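Leucine aminopeptidase 1 (Caenorhabditis elegans, PDB 2HC9) probably serves as a digestive enzyme, using two zinc ions per subunit to release N-terminal amino acids, preferably leucine, from peptides. Local coordinates at residues 235-240 with 350-355; 287-292 with 296-301. The protein carries 1 engineered substitution. All blocks are in the same frame, centred on the assembly; numbering follows the deposited sequence.

Contact 1 of 2, residues 235-240 with 350-355; sequences VLSHEV and ETLKAT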
loop_
_atom_site.group_PDB
_atom_site.type_symbol
_atom_site.label_atom_id
_atom_site.label_comp_id
_atom_site.label_asym_id
_atom_site.label_seq_id
_atom_site.Cartn_x
_atom_site.Cartn_y
_atom_site.Cartn_z
ATOM N N VAL A 235 -0.894 -42.576 -5.459
ATOM C CA VAL A 235 0.123 -43.089 -6.388
ATOM C C VAL A 235 -0.589 -44.017 -7.379
ATOM O O VAL A 235 -1.272 -44.944 -6.943
ATOM C CB VAL A 235 1.217 -43.895 -5.643
ATOM C CG1 VAL A 235 2.318 -44.353 -6.624
ATOM C CG2 VAL A 235 1.825 -43.045 -4.516
ATOM N N LEU A 236 -0.411 -43.773 -8.672
ATOM C CA LEU A 236 -0.787 -44.762 -9.697
ATOM C C LEU A 236 0.508 -45.322 -10.237
ATOM O O LEU A 236 1.345 -44.566 -10.732
ATOM C CB LEU A 236 -1.550 -44.089 -10.841
ATOM C CG LEU A 236 -2.681 -43.146 -10.393
ATOM C CD1 LEU A 236 -3.370 -42.576 -11.633
ATOM C CD2 LEU A 236 -3.681 -43.887 -9.463
ATOM N N SER A 237 0.670 -46.644 -10.160
ATOM C CA SER A 237 1.908 -47.274 -10.649
ATOM C C SER A 237 1.653 -48.220 -11.816
ATOM O O SER A 237 0.734 -49.062 -11.755
ATOM C CB SER A 237 2.612 -48.021 -9.515
ATOM O OG SER A 237 3.044 -47.094 -8.511
ATOM N N HIS A 238 2.474 -48.035 -12.857
ATOM C CA HIS A 238 2.513 -48.856 -14.078
ATOM C C HIS A 238 3.871 -49.554 -14.046
ATOM O O HIS A 238 4.890 -49.006 -14.483
ATOM C CB HIS A 238 2.392 -47.937 -15.299
ATOM C CG HIS A 238 2.544 -48.628 -16.628
ATOM N ND1 HIS A 238 1.528 -49.364 -17.209
ATOM C CD2 HIS A 238 3.581 -48.658 -17.505
ATOM C CE1 HIS A 238 1.933 -49.819 -18.387
ATOM N NE2 HIS A 238 3.169 -49.393 -18.598
ATOM N N GLU A 239 3.887 -50.749 -13.466
ATOM C CA GLU A 239 5.145 -51.441 -13.196
ATOM C C GLU A 239 5.497 -52.408 -14.311
ATOM O O GLU A 239 4.687 -53.260 -14.698
ATOM C CB GLU A 239 5.092 -52.115 -11.822
ATOM C CG GLU A 239 4.891 -51.048 -10.731
ATOM C CD GLU A 239 4.900 -51.573 -9.308
ATOM O OE1 GLU A 239 4.162 -52.533 -8.997
ATOM O OE2 GLU A 239 5.628 -50.974 -8.486
ATOM N N VAL A 240 6.687 -52.229 -14.864
ATOM C CA VAL A 240 7.139 -53.038 -15.982
ATOM C C VAL A 240 8.388 -53.793 -15.506
ATOM O O VAL A 240 9.464 -53.207 -15.384
ATOM C CB VAL A 240 7.423 -52.224 -17.280
ATOM C CG1 VAL A 240 7.927 -53.181 -18.379
ATOM C CG2 VAL A 240 6.152 -51.468 -17.774
ATOM N N GLU A 350 12.663 -42.829 -2.556
ATOM C CA GLU A 350 12.920 -43.775 -1.464
ATOM C C GLU A 350 12.057 -45.033 -1.582
ATOM O O GLU A 350 12.562 -46.154 -1.468
ATOM C CB GLU A 350 12.700 -43.083 -0.102
ATOM C CG GLU A 350 12.648 -43.987 1.140
ATOM C CD GLU A 350 14.001 -44.573 1.533
ATOM O OE1 GLU A 350 14.018 -45.609 2.240
ATOM O OE2 GLU A 350 15.047 -44.012 1.144
ATOM N N THR A 351 10.761 -44.839 -1.799
ATOM C CA THR A 351 9.795 -45.930 -1.782
ATOM C C THR A 351 9.616 -46.522 -3.166
ATOM O O THR A 351 9.676 -47.744 -3.334
ATOM C CB THR A 351 8.460 -45.507 -1.163
ATOM O OG1 THR A 351 8.698 -45.136 0.191
ATOM C CG2 THR A 351 7.460 -46.707 -1.176
ATOM N N LEU A 352 9.431 -45.671 -4.172
ATOM C CA LEU A 352 9.239 -46.180 -5.533
ATOM C C LEU A 352 10.519 -46.552 -6.266
ATOM O O LEU A 352 10.444 -47.190 -7.314
ATOM C CB LEU A 352 8.417 -45.201 -6.385
ATOM C CG LEU A 352 7.053 -44.880 -5.775
ATOM C CD1 LEU A 352 6.305 -43.883 -6.679
ATOM C CD2 LEU A 352 6.227 -46.193 -5.550
ATOM N N LYS A 353 11.684 -46.148 -5.732
ATOM C CA LYS A 353 12.970 -46.367 -6.405
ATOM C C LYS A 353 13.046 -45.752 -7.801
ATOM O O LYS A 353 13.734 -46.279 -8.694
ATOM C CB LYS A 353 13.363 -47.860 -6.439
ATOM C CG LYS A 353 13.129 -48.619 -5.116
ATOM C CD LYS A 353 13.940 -48.010 -3.972
ATOM C CE LYS A 353 13.829 -48.820 -2.698
ATOM N NZ LYS A 353 14.550 -48.093 -1.589
ATOM N N ALA A 354 12.369 -44.618 -7.992
ATOM C CA ALA A 354 12.398 -43.942 -9.295
ATOM C C ALA A 354 13.797 -43.334 -9.470
ATOM O O ALA A 354 14.371 -42.813 -8.508
ATOM C CB ALA A 354 11.325 -42.830 -9.373
ATOM N N THR A 355 14.326 -43.422 -10.691
ATOM C CA THR A 355 15.629 -42.855 -11.032
ATOM C C THR A 355 15.530 -41.665 -11.981
ATOM O O THR A 355 16.529 -41.007 -12.282
ATOM C CB THR A 355 16.518 -43.924 -11.660
ATOM O OG1 THR A 355 15.834 -44.509 -12.785
ATOM C CG2 THR A 355 16.834 -44.998 -10.622
#

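Contact 2 of 2, residues 287-292 with 296-301; sequences SALVKH and QTLHAC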
loop_
_atom_site.group_PDB
_atom_site.type_symbol
_atom_site.label_atom_id
_atom_site.label_comp_id
_atom_site.label_asym_id
_atom_site.label_seq_id
_atom_site.Cartn_x
_atom_site.Cartn_y
_atom_site.Cartn_z
ATOM N N SER A 287 -2.076 -40.908 -18.013
ATOM C CA SER A 287 -3.165 -41.556 -18.741
ATOM C C SER A 287 -2.847 -41.724 -20.240
ATOM O O SER A 287 -2.960 -42.828 -20.788
ATOM C CB SER A 287 -4.459 -40.777 -18.554
ATOM O OG SER A 287 -5.521 -41.335 -19.325
ATOM N N ALA A 288 -2.434 -40.649 -20.892
ATOM C CA ALA A 288 -2.137 -40.714 -22.351
ATOM C C ALA A 288 -0.986 -41.702 -22.661
ATOM O O ALA A 288 -1.052 -42.472 -23.626
ATOM C CB ALA A 288 -1.805 -39.315 -22.883
ATOM N N LEU A 289 0.062 -41.696 -21.834
ATOM C CA LEU A 289 1.219 -42.570 -22.057
ATOM C C LEU A 289 0.847 -44.037 -21.839
ATOM O O LEU A 289 1.255 -44.904 -22.607
ATOM C CB LEU A 289 2.371 -42.193 -21.120
ATOM C CG LEU A 289 3.045 -40.842 -21.472
ATOM C CD1 LEU A 289 3.951 -40.326 -20.310
ATOM C CD2 LEU A 289 3.833 -40.922 -22.778
ATOM N N VAL A 290 0.123 -44.314 -20.761
ATOM C CA VAL A 290 -0.172 -45.710 -20.387
ATOM C C VAL A 290 -1.168 -46.333 -21.378
ATOM O O VAL A 290 -1.175 -47.553 -21.585
ATOM C CB VAL A 290 -0.613 -45.836 -18.887
ATOM C CG1 VAL A 290 -1.120 -47.265 -18.566
ATOM C CG2 VAL A 290 0.596 -45.532 -17.980
ATOM N N LYS A 291 -1.970 -45.491 -22.030
ATOM C CA LYS A 291 -2.894 -45.973 -23.060
ATOM C C LYS A 291 -2.169 -46.484 -24.295
ATOM O O LYS A 291 -2.768 -47.154 -25.153
ATOM C CB LYS A 291 -3.888 -44.879 -23.452
ATOM C CG LYS A 291 -4.950 -44.610 -22.395
ATOM C CD LYS A 291 -5.754 -43.376 -22.782
ATOM C CE LYS A 291 -6.926 -43.169 -21.832
ATOM N NZ LYS A 291 -7.942 -44.235 -22.023
ATOM N N HIS A 292 -0.882 -46.176 -24.394
ATOM C CA HIS A 292 -0.168 -46.494 -25.618
ATOM C C HIS A 292 1.085 -47.331 -25.418
ATOM O O HIS A 292 2.133 -47.058 -25.997
ATOM C CB HIS A 292 0.025 -45.231 -26.450
ATOM C CG HIS A 292 -1.268 -44.698 -26.981
ATOM N ND1 HIS A 292 -1.814 -45.139 -28.165
ATOM C CD2 HIS A 292 -2.161 -43.825 -26.455
ATOM C CE1 HIS A 292 -2.983 -44.552 -28.355
ATOM N NE2 HIS A 292 -3.218 -43.746 -27.333
ATOM N N GLN A 296 8.219 -48.559 -20.040
ATOM C CA GLN A 296 9.037 -48.392 -18.833
ATOM C C GLN A 296 8.166 -48.302 -17.599
ATOM O O GLN A 296 6.962 -48.147 -17.691
ATOM C CB GLN A 296 9.926 -47.155 -18.962
ATOM C CG GLN A 296 10.758 -47.149 -20.216
ATOM C CD GLN A 296 11.744 -48.304 -20.255
ATOM O OE1 GLN A 296 12.446 -48.571 -19.274
ATOM N NE2 GLN A 296 11.773 -49.023 -21.383
ATOM N N THR A 297 8.773 -48.431 -16.429
ATOM C CA THR A 297 8.000 -48.322 -15.224
ATOM C C THR A 297 7.705 -46.833 -15.026
ATOM O O THR A 297 8.596 -45.984 -15.203
ATOM C CB THR A 297 8.780 -48.891 -14.020
ATOM O OG1 THR A 297 8.870 -50.321 -14.159
ATOM C CG2 THR A 297 8.079 -48.549 -12.701
ATOM N N LEU A 298 6.452 -46.532 -14.686
ATOM C CA LEU A 298 5.973 -45.140 -14.643
ATOM C C LEU A 298 5.048 -44.998 -13.451
ATOM O O LEU A 298 4.191 -45.864 -13.222
ATOM C CB LEU A 298 5.215 -44.769 -15.929
ATOM C CG LEU A 298 4.735 -43.313 -16.043
ATOM C CD1 LEU A 298 5.945 -42.338 -16.077
ATOM C CD2 LEU A 298 3.818 -43.119 -17.283
ATOM N N HIS A 299 5.205 -43.897 -12.706
ATOM C CA HIS A 299 4.337 -43.636 -11.545
ATOM C C HIS A 299 3.790 -42.201 -11.640
ATOM O O HIS A 299 4.525 -41.276 -11.997
ATOM C CB HIS A 299 5.110 -43.763 -10.226
ATOM C CG HIS A 299 5.934 -45.015 -10.099
ATOM N ND1 HIS A 299 5.427 -46.191 -9.580
ATOM C CD2 HIS A 299 7.237 -45.259 -10.384
ATOM C CE1 HIS A 299 6.383 -47.108 -9.559
ATOM N NE2 HIS A 299 7.490 -46.570 -10.048
ATOM N N ALA A 300 2.511 -42.025 -11.326
ATOM C CA ALA A 300 1.951 -40.680 -11.084
ATOM C C ALA A 300 1.788 -40.550 -9.574
ATOM O O ALA A 300 1.165 -41.415 -8.944
ATOM C CB ALA A 300 0.612 -40.507 -11.804
ATOM N N CYS A 301 2.368 -39.495 -8.984
ATOM C CA CYS A 301 2.290 -39.296 -7.540
ATOM C C CYS A 301 1.645 -37.930 -7.323
ATOM O O CYS A 301 2.237 -36.909 -7.676
ATOM C CB CYS A 301 3.690 -39.266 -6.894
ATOM S SG CYS A 301 4.669 -40.757 -7.212
#

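Contact 1 of 2, residues 235-240 with 350-355
Val235 and Leu352 meet end to end, each reaching out from its own backbone until one methyl faces another, with Val235 CG1 4.0 Å from Leu352 CD1. The valine methyl owes its position to chi1 of -177°, which carries CG1 directly opposite the backbone N and out to the loop that follows helix 337-350. Leu352 brings its two branches to different neighbours. While CD1 is taken up by the valine, CD2 lies near the hydroxyl of Ser237, at 4.4 Å from OG, a loose approach of methyl to oxygen. That hydroxyl has its polar business elsewhere, in a hydrogen bond with His299 on the adjacent strand, whose side chain also touches Leu352. Tyr347, from the last turns of helix 337-350, packs against both Val235 and Leu352 and so bridges the pair. The loop turns sharply behind the leucine: Lys353 takes a positive phi of 58°, and its own side chain folds back along the chain. Its NZ donates to Glu350 O at 2.8 Å, in the carbonyl plane, tying the turn back to Glu350, near the end of the helix. The chemistry is therefore divided. No hydrogen bond joins the two segments, which meet through van der Waals contact, mainly between the Val235 and Leu352 methyls, while Ser237 OG and Lys353 NZ bond to His299 and Glu350.

Contact 2 of 2, residues 287-292 with 296-301
Leu298 carries the whole of this contact on the strand side, and a single methyl does the touching. Its CD2 lies 4.1 Å from Leu289 CD1 and equally far from Val290 CG2, so two consecutive residues of helix 277-290 share one strand methyl. The approaches differ: the leucine side chains cross at about a right angle, whereas Val290 slants across Leu298 at a shallower inclination. A chi1 of -176° sets CG of Leu298 opposite its backbone N and extends the side chain from the sheet to the helix. Ile247 and Leu249 of strand 246-254 touch the same leucine, which broadens the apolar surface beyond the two segments; Val290 also touches the His238 side chain.

Polar interactions run within the helical segment and from both segments to other parts of the chain. Lys291 N bonds to Ser287 O at 3.1 Å in the i to i-4 pattern of an alpha helix, and His292 N then reaches Leu289 O at 3.1 Å, one residue closer in sequence. The ring of His292 presents an edge in plane to Ala288 O, and its NE2 is hydrogen-bonded to Asp165 of helix 157-178. On the strand, Leu298 exchanges backbone bonds with His238. Helix 277-290 thus packs on the strand into which it leads, the helix-on-sheet arrangement of the beta-alpha-beta unit formed by strand 256-257, helix 277-290 and strand 297-307.

Contacts 1 and 2, their centres 11 Å apart, work on opposite faces of one sheet. Strands 232-238 and 297-307 run antiparallel as neighbours and carry one contact over to the other, with His238 N 2.8 Å from Leu298 O in the backbone and Ser237 OG 2.8 Å from His299 ND1 on the face used by contact 1. Leu298 points to the other face, where helix 277-290 lies. Both contacts lie away from the zinc and bicarbonate sites, yet their framework leads there: strand 246-254, paired with 297-307, carries the zinc ligand Lys252, and helix 337-350, which leads into the loop of contact 1, starts directly after zinc-binding Glu336.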